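Local structure of geranyltranstransferase (Staphylococcus aureus, 1RTR) at residues I80-D83 / M87-D90; Y36-G41 / I74-L79; L30-L35 / K101-W106. The protein probably catalyses the sequential head-to-tail condensation of dimethylallyl and geranyl diphosphate with isopentenyl diphosphate to make farnesyl diphosphate. All coordinates share one frame; numbering follows the deposited sequence.

Contact 1: residues I80-D83 / M87-D90; sequences IHDD and MDND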
ATOM      1  N   ILE A  80      -4.004  12.079  -4.711  1.00 51.89           N
ATOM      2  CA  ILE A  80      -5.301  12.154  -4.047  1.00 52.11           C
ATOM      3  C   ILE A  80      -5.092  12.501  -2.582  1.00 52.55           C
ATOM      4  O   ILE A  80      -5.772  13.371  -2.053  1.00 52.93           O
ATOM      5  CB  ILE A  80      -6.114  10.839  -4.187  1.00 52.10           C
ATOM      6  CG1 ILE A  80      -6.508  10.593  -5.642  1.00 52.27           C
ATOM      7  CG2 ILE A  80      -7.364  10.893  -3.324  1.00 51.45           C
ATOM      8  CD1 ILE A  80      -6.753   9.137  -5.972  1.00 51.97           C
ATOM      9  N   HIS A  81      -4.147  11.834  -1.925  1.00 53.20           N
ATOM     10  CA  HIS A  81      -3.865  12.164  -0.532  1.00 54.16           C
ATOM     11  C   HIS A  81      -3.264  13.565  -0.387  1.00 55.30           C
ATOM     12  O   HIS A  81      -3.714  14.320   0.482  1.00 55.18           O
ATOM     13  CB  HIS A  81      -3.004  11.102   0.157  1.00 53.33           C
ATOM     14  CG  HIS A  81      -3.756   9.868   0.551  1.00 53.48           C
ATOM     15  ND1 HIS A  81      -4.922   9.466  -0.075  1.00 52.47           N
ATOM     16  CD2 HIS A  81      -3.493   8.931   1.490  1.00 51.70           C
ATOM     17  CE1 HIS A  81      -5.346   8.342   0.472  1.00 51.12           C
ATOM     18  NE2 HIS A  81      -4.498   7.997   1.423  1.00 51.34           N
ATOM     19  N   ASP A  82      -2.276  13.907  -1.233  1.00 56.75           N
ATOM     20  CA  ASP A  82      -1.634  15.236  -1.213  1.00 58.70           C
ATOM     21  C   ASP A  82      -2.664  16.369  -1.294  1.00 59.51           C
ATOM     22  O   ASP A  82      -2.544  17.365  -0.586  1.00 59.81           O
ATOM     23  CB  ASP A  82      -0.621  15.421  -2.357  1.00 58.94           C
ATOM     24  CG  ASP A  82       0.681  14.622  -2.168  1.00 60.88           C
ATOM     25  OD1 ASP A  82       0.933  14.048  -1.072  1.00 63.09           O
ATOM     26  OD2 ASP A  82       1.517  14.511  -3.098  1.00 61.41           O
ATOM     27  N   ASP A  83      -3.674  16.204  -2.148  1.00 60.29           N
ATOM     28  CA  ASP A  83      -4.675  17.238  -2.376  1.00 61.44           C
ATOM     29  C   ASP A  83      -5.628  17.492  -1.205  1.00 62.15           C
ATOM     30  O   ASP A  83      -6.309  18.510  -1.180  1.00 62.48           O
ATOM     31  CB  ASP A  83      -5.495  16.890  -3.616  1.00 61.43           C
ATOM     32  CG  ASP A  83      -4.711  17.057  -4.901  1.00 63.01           C
ATOM     33  OD1 ASP A  83      -5.164  16.532  -5.948  1.00 63.86           O
ATOM     34  OD2 ASP A  83      -3.633  17.692  -4.968  1.00 64.37           O
ATOM     35  N   MET A  87      -3.789  18.492   4.143  1.00 68.76           N
ATOM     36  CA  MET A  87      -2.473  18.462   3.529  1.00 69.53           C
ATOM     37  C   MET A  87      -2.318  19.699   2.629  1.00 70.31           C
ATOM     38  O   MET A  87      -2.397  20.825   3.119  1.00 70.56           O
ATOM     39  CB  MET A  87      -2.285  17.138   2.769  1.00 69.18           C
ATOM     40  CG  MET A  87      -0.851  16.617   2.737  1.00 68.70           C
ATOM     41  SD  MET A  87      -0.460  15.150   3.724  1.00 64.14           S
ATOM     42  CE  MET A  87      -1.468  13.920   2.940  1.00 65.60           C
ATOM     43  N   ASP A  88      -2.119  19.507   1.328  1.00 71.17           N
ATOM     44  CA  ASP A  88      -1.930  20.636   0.420  1.00 72.15           C
ATOM     45  C   ASP A  88      -3.184  21.481   0.273  1.00 72.66           C
ATOM     46  O   ASP A  88      -3.099  22.705   0.129  1.00 72.85           O
ATOM     47  CB  ASP A  88      -1.456  20.158  -0.954  1.00 72.42           C
ATOM     48  CG  ASP A  88       0.026  19.820  -0.973  1.00 73.18           C
ATOM     49  OD1 ASP A  88       0.801  20.553  -0.321  1.00 74.30           O
ATOM     50  OD2 ASP A  88       0.505  18.852  -1.607  1.00 73.70           O
ATOM     51  N   ASN A  89      -4.339  20.814   0.319  1.00 73.22           N
ATOM     52  CA  ASN A  89      -5.651  21.454   0.214  1.00 73.55           C
ATOM     53  C   ASN A  89      -5.863  22.103  -1.150  1.00 74.03           C
ATOM     54  O   ASN A  89      -6.017  23.317  -1.252  1.00 74.21           O
ATOM     55  CB  ASN A  89      -5.867  22.455   1.359  1.00 73.47           C
ATOM     56  CG  ASN A  89      -7.293  22.990   1.424  1.00 73.63           C
ATOM     57  OD1 ASN A  89      -8.236  22.387   0.900  1.00 74.37           O
ATOM     58  ND2 ASN A  89      -7.454  24.133   2.077  1.00 72.73           N
ATOM     59  N   ASP A  90      -5.854  21.287  -2.199  1.00 74.51           N
ATOM     60  CA  ASP A  90      -6.075  21.781  -3.549  1.00 75.31           C
ATOM     61  C   ASP A  90      -7.465  21.396  -4.014  1.00 75.83           C
ATOM     62  O   ASP A  90      -7.865  20.235  -3.908  1.00 75.90           O
ATOM     63  CB  ASP A  90      -5.030  21.232  -4.522  1.00 75.43           C
ATOM     64  CG  ASP A  90      -3.614  21.309  -3.973  1.00 76.17           C
ATOM     65  OD1 ASP A  90      -2.949  20.251  -3.894  1.00 76.81           O
ATOM     66  OD2 ASP A  90      -3.078  22.374  -3.602  1.00 76.71           O
TER

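Contact 2: residues Y36-G41 / I74-L79; sequences YSLNAG and IHTYSL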
ATOM      1  N   TYR A  36     -11.565   8.016 -11.790  1.00 62.07           N
ATOM      2  CA  TYR A  36     -11.578   9.460 -12.013  1.00 63.09           C
ATOM      3  C   TYR A  36     -10.172  10.065 -11.964  1.00 63.38           C
ATOM      4  O   TYR A  36      -9.761  10.742 -12.913  1.00 63.70           O
ATOM      5  CB  TYR A  36     -12.517  10.171 -11.021  1.00 63.11           C
ATOM      6  CG  TYR A  36     -12.583  11.676 -11.191  1.00 64.35           C
ATOM      7  CD1 TYR A  36     -13.286  12.259 -12.253  1.00 63.99           C
ATOM      8  CD2 TYR A  36     -11.935  12.522 -10.286  1.00 66.21           C
ATOM      9  CE1 TYR A  36     -13.346  13.644 -12.408  1.00 64.17           C
ATOM     10  CE2 TYR A  36     -11.993  13.917 -10.429  1.00 66.64           C
ATOM     11  CZ  TYR A  36     -12.696  14.468 -11.493  1.00 66.05           C
ATOM     12  OH  TYR A  36     -12.737  15.843 -11.617  1.00 66.31           O
ATOM     13  N   SER A  37      -9.446   9.820 -10.868  1.00 63.44           N
ATOM     14  CA  SER A  37      -8.084  10.339 -10.705  1.00 63.62           C
ATOM     15  C   SER A  37      -7.076   9.638 -11.616  1.00 63.92           C
ATOM     16  O   SER A  37      -6.160  10.263 -12.138  1.00 63.84           O
ATOM     17  CB  SER A  37      -7.633  10.231  -9.253  1.00 63.38           C
ATOM     18  OG  SER A  37      -8.492  10.946  -8.395  1.00 63.38           O
ATOM     19  N   LEU A  38      -7.254   8.336 -11.796  1.00 64.59           N
ATOM     20  CA  LEU A  38      -6.395   7.547 -12.665  1.00 65.45           C
ATOM     21  C   LEU A  38      -6.432   8.065 -14.099  1.00 66.43           C
ATOM     22  O   LEU A  38      -5.426   7.995 -14.810  1.00 66.73           O
ATOM     23  CB  LEU A  38      -6.803   6.071 -12.610  1.00 65.12           C
ATOM     24  CG  LEU A  38      -5.745   4.964 -12.668  1.00 64.92           C
ATOM     25  CD1 LEU A  38      -4.563   5.207 -11.720  1.00 63.43           C
ATOM     26  CD2 LEU A  38      -6.410   3.623 -12.376  1.00 63.98           C
ATOM     27  N   ASN A  39      -7.588   8.588 -14.510  1.00 67.64           N
ATOM     28  CA  ASN A  39      -7.776   9.136 -15.858  1.00 68.80           C
ATOM     29  C   ASN A  39      -7.635  10.656 -15.958  1.00 69.31           C
ATOM     30  O   ASN A  39      -7.757  11.208 -17.052  1.00 69.60           O
ATOM     31  CB  ASN A  39      -9.132   8.720 -16.432  1.00 68.90           C
ATOM     32  CG  ASN A  39      -9.218   7.242 -16.702  1.00 69.89           C
ATOM     33  OD1 ASN A  39     -10.184   6.589 -16.309  1.00 71.88           O
ATOM     34  ND2 ASN A  39      -8.209   6.698 -17.372  1.00 70.33           N
ATOM     35  N   ALA A  40      -7.377  11.320 -14.826  1.00 69.89           N
ATOM     36  CA  ALA A  40      -7.128  12.768 -14.779  1.00 70.30           C
ATOM     37  C   ALA A  40      -6.304  13.219 -15.970  1.00 70.62           C
ATOM     38  O   ALA A  40      -6.525  14.305 -16.513  1.00 71.06           O
ATOM     39  CB  ALA A  40      -6.428  13.166 -13.474  1.00 70.14           C
ATOM     40  N   GLY A  41      -5.368  12.369 -16.382  1.00 70.75           N
ATOM     41  CA  GLY A  41      -4.552  12.633 -17.545  1.00 70.92           C
ATOM     42  C   GLY A  41      -3.400  13.521 -17.138  1.00 71.11           C
ATOM     43  O   GLY A  41      -3.597  14.667 -16.698  1.00 71.55           O
ATOM     44  N   ILE A  74       0.479   4.263  -7.917  1.00 48.52           N
ATOM     45  CA  ILE A  74       1.155   4.809  -6.746  1.00 48.82           C
ATOM     46  C   ILE A  74       1.263   6.324  -6.829  1.00 48.87           C
ATOM     47  O   ILE A  74       1.059   7.027  -5.839  1.00 48.64           O
ATOM     48  CB  ILE A  74       2.549   4.184  -6.576  1.00 48.91           C
ATOM     49  CG1 ILE A  74       2.417   2.679  -6.359  1.00 49.16           C
ATOM     50  CG2 ILE A  74       3.337   4.874  -5.455  1.00 48.44           C
ATOM     51  CD1 ILE A  74       2.358   2.247  -4.933  1.00 49.65           C
ATOM     52  N   HIS A  75       1.598   6.822  -8.013  1.00 49.16           N
ATOM     53  CA  HIS A  75       1.676   8.262  -8.225  1.00 49.38           C
ATOM     54  C   HIS A  75       0.288   8.909  -8.080  1.00 49.24           C
ATOM     55  O   HIS A  75       0.153   9.964  -7.440  1.00 49.28           O
ATOM     56  CB  HIS A  75       2.340   8.580  -9.573  1.00 49.48           C
ATOM     57  CG  HIS A  75       2.174   9.999 -10.013  1.00 50.74           C
ATOM     58  ND1 HIS A  75       2.850  11.048  -9.424  1.00 52.10           N
ATOM     59  CD2 HIS A  75       1.404  10.546 -10.985  1.00 52.69           C
ATOM     60  CE1 HIS A  75       2.501  12.180 -10.007  1.00 51.78           C
ATOM     61  NE2 HIS A  75       1.629  11.904 -10.962  1.00 53.95           N
ATOM     62  N   THR A  76      -0.736   8.265  -8.648  1.00 49.28           N
ATOM     63  CA  THR A  76      -2.117   8.748  -8.549  1.00 49.19           C
ATOM     64  C   THR A  76      -2.588   8.819  -7.092  1.00 49.13           C
ATOM     65  O   THR A  76      -3.145   9.840  -6.653  1.00 49.32           O
ATOM     66  CB  THR A  76      -3.055   7.847  -9.364  1.00 49.35           C
ATOM     67  OG1 THR A  76      -2.664   7.866 -10.746  1.00 51.12           O
ATOM     68  CG2 THR A  76      -4.460   8.406  -9.383  1.00 48.03           C
ATOM     69  N   TYR A  77      -2.362   7.740  -6.344  1.00 48.75           N
ATOM     70  CA  TYR A  77      -2.760   7.700  -4.936  1.00 48.52           C
ATOM     71  C   TYR A  77      -2.089   8.808  -4.114  1.00 48.55           C
ATOM     72  O   TYR A  77      -2.728   9.405  -3.253  1.00 48.57           O
ATOM     73  CB  TYR A  77      -2.510   6.309  -4.307  1.00 48.19           C
ATOM     74  CG  TYR A  77      -1.592   6.311  -3.099  1.00 46.53           C
ATOM     75  CD1 TYR A  77      -2.024   6.794  -1.856  1.00 45.77           C
ATOM     76  CD2 TYR A  77      -0.293   5.839  -3.201  1.00 46.17           C
ATOM     77  CE1 TYR A  77      -1.170   6.806  -0.745  1.00 46.77           C
ATOM     78  CE2 TYR A  77       0.578   5.847  -2.094  1.00 46.67           C
ATOM     79  CZ  TYR A  77       0.126   6.320  -0.875  1.00 46.74           C
ATOM     80  OH  TYR A  77       0.974   6.317   0.202  1.00 48.34           O
ATOM     81  N   SER A  78      -0.814   9.081  -4.367  1.00 48.87           N
ATOM     82  CA  SER A  78      -0.128  10.123  -3.599  1.00 50.02           C
ATOM     83  C   SER A  78      -0.759  11.509  -3.841  1.00 50.31           C
ATOM     84  O   SER A  78      -0.891  12.315  -2.915  1.00 50.43           O
ATOM     85  CB  SER A  78       1.379  10.120  -3.877  1.00 50.06           C
ATOM     86  OG  SER A  78       1.677  10.526  -5.206  1.00 51.14           O
ATOM     87  N   LEU A  79      -1.178  11.749  -5.081  1.00 50.50           N
ATOM     88  CA  LEU A  79      -1.858  12.974  -5.460  1.00 51.00           C
ATOM     89  C   LEU A  79      -3.192  13.136  -4.743  1.00 51.54           C
ATOM     90  O   LEU A  79      -3.486  14.218  -4.229  1.00 52.11           O
ATOM     91  CB  LEU A  79      -2.060  13.026  -6.982  1.00 50.72           C
ATOM     92  CG  LEU A  79      -1.064  13.820  -7.849  1.00 51.11           C
ATOM     93  CD1 LEU A  79       0.341  14.005  -7.201  1.00 49.19           C
ATOM     94  CD2 LEU A  79      -0.960  13.217  -9.256  1.00 49.69           C
TER

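Contact 3: residues L30-L35 / K101-W106; sequences LEESML and KVYGEW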
ATOM      1  N   LEU A  30     -16.479   3.938  -5.108  1.00 68.67           N
ATOM      2  CA  LEU A  30     -15.048   3.705  -4.899  1.00 67.11           C
ATOM      3  C   LEU A  30     -14.280   3.587  -6.203  1.00 66.63           C
ATOM      4  O   LEU A  30     -13.291   4.288  -6.412  1.00 66.21           O
ATOM      5  CB  LEU A  30     -14.801   2.472  -4.023  1.00 66.75           C
ATOM      6  CG  LEU A  30     -13.360   2.133  -3.604  1.00 65.33           C
ATOM      7  CD1 LEU A  30     -12.697   3.265  -2.825  1.00 64.22           C
ATOM      8  CD2 LEU A  30     -13.340   0.873  -2.791  1.00 63.15           C
ATOM      9  N   GLU A  31     -14.744   2.726  -7.094  1.00 66.10           N
ATOM     10  CA  GLU A  31     -14.014   2.523  -8.333  1.00 65.98           C
ATOM     11  C   GLU A  31     -14.198   3.643  -9.379  1.00 65.93           C
ATOM     12  O   GLU A  31     -13.315   3.847 -10.211  1.00 66.15           O
ATOM     13  CB  GLU A  31     -14.221   1.115  -8.913  1.00 65.78           C
ATOM     14  CG  GLU A  31     -15.444   0.367  -8.422  1.00 65.92           C
ATOM     15  CD  GLU A  31     -15.300  -0.230  -7.037  1.00 65.33           C
ATOM     16  OE1 GLU A  31     -14.442  -1.105  -6.827  1.00 64.79           O
ATOM     17  OE2 GLU A  31     -16.081   0.163  -6.153  1.00 66.62           O
ATOM     18  N   GLU A  32     -15.306   4.385  -9.341  1.00 65.61           N
ATOM     19  CA  GLU A  32     -15.390   5.555 -10.224  1.00 65.30           C
ATOM     20  C   GLU A  32     -14.538   6.708  -9.684  1.00 64.15           C
ATOM     21  O   GLU A  32     -14.022   7.517 -10.457  1.00 63.92           O
ATOM     22  CB  GLU A  32     -16.836   5.967 -10.605  1.00 65.70           C
ATOM     23  CG  GLU A  32     -17.840   6.094  -9.469  1.00 68.60           C
ATOM     24  CD  GLU A  32     -18.891   7.194  -9.685  1.00 72.92           C
ATOM     25  OE1 GLU A  32     -18.644   8.156 -10.474  1.00 73.43           O
ATOM     26  OE2 GLU A  32     -19.972   7.106  -9.038  1.00 73.43           O
ATOM     27  N   SER A  33     -14.364   6.752  -8.364  1.00 62.92           N
ATOM     28  CA  SER A  33     -13.409   7.654  -7.731  1.00 61.64           C
ATOM     29  C   SER A  33     -11.954   7.288  -8.084  1.00 61.15           C
ATOM     30  O   SER A  33     -11.174   8.150  -8.464  1.00 61.07           O
ATOM     31  CB  SER A  33     -13.608   7.640  -6.223  1.00 61.61           C
ATOM     32  OG  SER A  33     -12.719   8.535  -5.583  1.00 61.90           O
ATOM     33  N   MET A  34     -11.601   6.008  -7.960  1.00 60.37           N
ATOM     34  CA  MET A  34     -10.285   5.507  -8.354  1.00 59.50           C
ATOM     35  C   MET A  34      -9.997   5.868  -9.808  1.00 60.05           C
ATOM     36  O   MET A  34      -8.966   6.474 -10.114  1.00 60.05           O
ATOM     37  CB  MET A  34     -10.187   3.979  -8.165  1.00 58.74           C
ATOM     38  CG  MET A  34     -10.070   3.491  -6.704  1.00 55.33           C
ATOM     39  SD  MET A  34     -10.544   1.744  -6.432  1.00 47.11           S
ATOM     40  CE  MET A  34      -9.137   0.925  -7.037  1.00 48.41           C
ATOM     41  N   LEU A  35     -10.928   5.498 -10.688  1.00 60.75           N
ATOM     42  CA  LEU A  35     -10.826   5.729 -12.129  1.00 61.06           C
ATOM     43  C   LEU A  35     -10.785   7.209 -12.499  1.00 61.34           C
ATOM     44  O   LEU A  35     -10.057   7.606 -13.408  1.00 61.21           O
ATOM     45  CB  LEU A  35     -11.989   5.050 -12.853  1.00 60.94           C
ATOM     46  CG  LEU A  35     -11.720   3.797 -13.692  1.00 61.48           C
ATOM     47  CD1 LEU A  35     -10.244   3.358 -13.739  1.00 60.10           C
ATOM     48  CD2 LEU A  35     -12.603   2.662 -13.201  1.00 62.49           C
ATOM     49  N   LYS A 101     -13.134  16.912  -3.913  1.00 68.25           N
ATOM     50  CA  LYS A 101     -14.112  17.945  -4.239  1.00 68.28           C
ATOM     51  C   LYS A 101     -15.326  17.348  -4.952  1.00 67.85           C
ATOM     52  O   LYS A 101     -16.417  17.905  -4.890  1.00 68.16           O
ATOM     53  CB  LYS A 101     -13.472  19.059  -5.074  1.00 68.52           C
ATOM     54  CG  LYS A 101     -12.839  20.171  -4.241  1.00 69.64           C
ATOM     55  CD  LYS A 101     -13.883  21.175  -3.759  1.00 72.17           C
ATOM     56  CE  LYS A 101     -13.832  21.361  -2.241  1.00 73.88           C
ATOM     57  NZ  LYS A 101     -14.906  22.291  -1.766  1.00 74.50           N
ATOM     58  N   VAL A 102     -15.131  16.203  -5.602  1.00 67.12           N
ATOM     59  CA  VAL A 102     -16.194  15.512  -6.332  1.00 66.28           C
ATOM     60  C   VAL A 102     -16.846  14.371  -5.531  1.00 65.84           C
ATOM     61  O   VAL A 102     -17.994  13.995  -5.814  1.00 66.04           O
ATOM     62  CB  VAL A 102     -15.667  14.958  -7.684  1.00 66.08           C
ATOM     63  CG1 VAL A 102     -16.744  14.194  -8.422  1.00 65.96           C
ATOM     64  CG2 VAL A 102     -15.132  16.086  -8.557  1.00 65.98           C
ATOM     65  N   TYR A 103     -16.131  13.821  -4.545  1.00 64.67           N
ATOM     66  CA  TYR A 103     -16.580  12.591  -3.880  1.00 63.61           C
ATOM     67  C   TYR A 103     -16.612  12.676  -2.366  1.00 63.23           C
ATOM     68  O   TYR A 103     -17.137  11.777  -1.704  1.00 63.17           O
ATOM     69  CB  TYR A 103     -15.706  11.403  -4.284  1.00 63.49           C
ATOM     70  CG  TYR A 103     -15.821  11.014  -5.735  1.00 62.79           C
ATOM     71  CD1 TYR A 103     -14.807  11.321  -6.639  1.00 62.00           C
ATOM     72  CD2 TYR A 103     -16.941  10.335  -6.206  1.00 62.44           C
ATOM     73  CE1 TYR A 103     -14.911  10.963  -7.983  1.00 61.46           C
ATOM     74  CE2 TYR A 103     -17.056   9.975  -7.542  1.00 61.73           C
ATOM     75  CZ  TYR A 103     -16.040  10.294  -8.423  1.00 61.14           C
ATOM     76  OH  TYR A 103     -16.158   9.931  -9.739  1.00 60.43           O
ATOM     77  N   GLY A 104     -16.048  13.744  -1.821  1.00 62.65           N
ATOM     78  CA  GLY A 104     -15.921  13.885  -0.386  1.00 62.17           C
ATOM     79  C   GLY A 104     -14.575  13.377   0.079  1.00 61.93           C
ATOM     80  O   GLY A 104     -13.920  12.597  -0.611  1.00 61.96           O
ATOM     81  N   GLU A 105     -14.166  13.826   1.258  1.00 61.80           N
ATOM     82  CA  GLU A 105     -12.901  13.423   1.850  1.00 61.64           C
ATOM     83  C   GLU A 105     -12.772  11.920   2.103  1.00 61.29           C
ATOM     84  O   GLU A 105     -11.723  11.344   1.792  1.00 61.28           O
ATOM     85  CB  GLU A 105     -12.647  14.197   3.132  1.00 61.74           C
ATOM     86  CG  GLU A 105     -11.934  15.513   2.890  1.00 63.43           C
ATOM     87  CD  GLU A 105     -12.120  16.498   4.024  1.00 65.95           C
ATOM     88  OE1 GLU A 105     -11.811  16.155   5.188  1.00 65.64           O
ATOM     89  OE2 GLU A 105     -12.579  17.623   3.746  1.00 68.19           O
ATOM     90  N   TRP A 106     -13.820  11.290   2.647  1.00 60.52           N
ATOM     91  CA  TRP A 106     -13.743   9.867   3.005  1.00 59.94           C
ATOM     92  C   TRP A 106     -13.608   8.954   1.788  1.00 59.13           C
ATOM     93  O   TRP A 106     -12.833   7.987   1.829  1.00 58.91           O
ATOM     94  CB  TRP A 106     -14.860   9.399   3.980  1.00 60.45           C
ATOM     95  CG  TRP A 106     -16.292   9.491   3.480  1.00 62.01           C
ATOM     96  CD1 TRP A 106     -17.168  10.508   3.713  1.00 63.37           C
ATOM     97  CD2 TRP A 106     -17.011   8.525   2.685  1.00 63.22           C
ATOM     98  NE1 TRP A 106     -18.375  10.255   3.103  1.00 64.99           N
ATOM     99  CE2 TRP A 106     -18.311   9.043   2.467  1.00 64.45           C
ATOM    100  CE3 TRP A 106     -16.686   7.283   2.119  1.00 63.22           C
ATOM    101  CZ2 TRP A 106     -19.286   8.364   1.711  1.00 64.12           C
ATOM    102  CZ3 TRP A 106     -17.663   6.600   1.374  1.00 63.61           C
ATOM    103  CH2 TRP A 106     -18.942   7.148   1.175  1.00 63.52           C
TER

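Contact 1: residues I80-D83 / M87-D90
Met-87 folds back over the last turn of helix 65-83, its side chain running across two backbone carbonyls. CB lies 3.4 Å from Asp-82 O, with CG still beside the same oxygen. Bends at chi2 (109°) and chi3 then swing the chain past SD, and the methyl CE ends 3.4 Å from His-81 O, with CB of His-81 also nearby. Met-87 also packs against Gln-154 and Met-158 of helix 150-159 and against Trp-106 of the second subunit.

Asp-82 O also receives the backbone of the next residue: Asp-88 N donates to it at 2.9 Å, almost in line with the carbonyl (C=O...N 173°). A second bond lies one residue further on the helix side and two on the loop side, from Asp-90 N to Asp-83 O at 3.0 Å. Together they fold the loop back onto the helix C terminus. The carboxylates gather on this frame. Asp-88 OD2 stands 3.7 Å from Asp-82 CB and 4.7 Å from Asp-82 OD2. The carboxylates of Asp-83 and Asp-90 cross with their planes 82° apart, OD2 of Asp-83 lying 2.9 Å from OD1 of Asp-90. These are two acceptors, not a hydrogen bond; a salt bridge from Asp-83 OD2 to Arg-93 NH1, with a weak, long pairing of Asp-90 OD1 to the same nitrogen, probably offsets the repulsion.

Asp-82, Asp-83 and Asp-88 form the DDxxxxD signature, the first aspartate-rich motif of bacterial farnesyl diphosphate synthases. In relatives the first and last aspartates, equivalent to Asp-82 and Asp-88, bind magnesium ions that bridge to the allylic diphosphate, while Asp-83 is here engaged by Arg-93. The closeness of Asp-82 and Asp-88 is consistent with a site that would attract cations.

Contact 2: residues Y36-G41 / I74-L79
Thr-76 is the residue through which the 74-79 segment touches the end of helix 30-38, resting against Ser-37 and Leu-38. The helix around this point presents different sides to different neighbours. Ile-74 opens it by packing against Leu-116 and Ala-119 of helix 105-124 and Met-150 of helix 150-159. His-75 contributes through its carbonyl, which serves the turn that follows.

At Thr-76 the two branches divide the work. With OG1 anti to the carbonyl carbon (chi1 -61°), the hydroxyl turns back along its own helix to bond Glu-72 O, while CG2 points at the neighbouring helix. This methyl lies 3.7 Å from Ser-37 CB and equally close to Ser-37 C. Leu-38 crosses the threonine at about a right angle and brings CD1 to 3.4 Å from Thr-76 OG1 and 3.8 Å from Thr-76 CB. The contact is small, burying 124 Å² in all, and no hydrogen bond spans it; Ser-37 OG bonds instead to Asn-99 OD1.

Helix 65-83 belongs to the all-alpha isoprenoid synthase fold, in which helices surround a central cavity; the first aspartate-rich motif begins at its C-terminal end and runs into the loop that follows. Tyr-77 points away from helix 30-38, packing on Leu-116 and Val-151 and on Asp-113 of the second subunit. It stands five residues ahead of that motif, the position where an aromatic residue in farnesyl diphosphate synthases limits product length; a similar role is likely here.

Ser-78 returns to the helix itself, its OG donating to His-75 O at 2.8 Å. Leu-79 N donates to that same oxygen at 3.2 Å, reaching it from the same face of the carbonyl plane as the serine hydroxyl.

Contact 3: residues L30-L35 / K101-W106
Ser-33 sits squarely over the ring of Tyr-103, its CB 3.9 Å from the ring centroid and only 11° off the normal, a CH-pi contact. The serine OG, anti to the backbone N (chi1 -178°), extends past the ring centre to lie 3.6 Å from Tyr-103 CD1. At the far end of the ring the phenol OH donates to Glu-32 OE1 at 3.1 Å. That oxygen lies at the ring edge, near the ring plane, yet the hydroxyl approaches it from above the carboxylate, whose plane stands 82° to the ring.

Further out, Val-102 CG1 lies over the opposite face, offset toward the rim, so the tyrosine is held between its own neighbour and helix 30-38. Asn-99 ND2 bonds Ser-33 OG and thereby ties the serine to the start of the short helix that carries the ring. On the subunit interface, Glu-31 OE1 bonds His-147 ND1 of the second subunit, and Trp-106 packs on Met-155 of that subunit.

Just after Tyr-103 the short helix 99-103 gives way at Gly-104, which has positive phi and serves as N-cap of helix 105-124, the turn between two consecutive helices of the all-alpha isoprenoid synthase fold.

From the N terminus, helix 30-38 comes first and supplies one side of both contact 3 and contact 2. Contact 2 closes at 74-79, on helix 65-83, and contact 1 opens directly after it on that helix, closing a short loop at 87-90. These two lie in series, and both are enclosed by the larger loop that contact 3 completes at 101-106. None of the loops cross. Direct packing joins neighbours: Ile-80 meets Ser-37 between contacts 1 and 2, and Tyr-36 meets Val-102 and Tyr-103 between contacts 2 and 3. Helix 30-38 is thus tied to helix 65-83, where the aspartate-rich motif begins, and to the 99-103/105-124 joint.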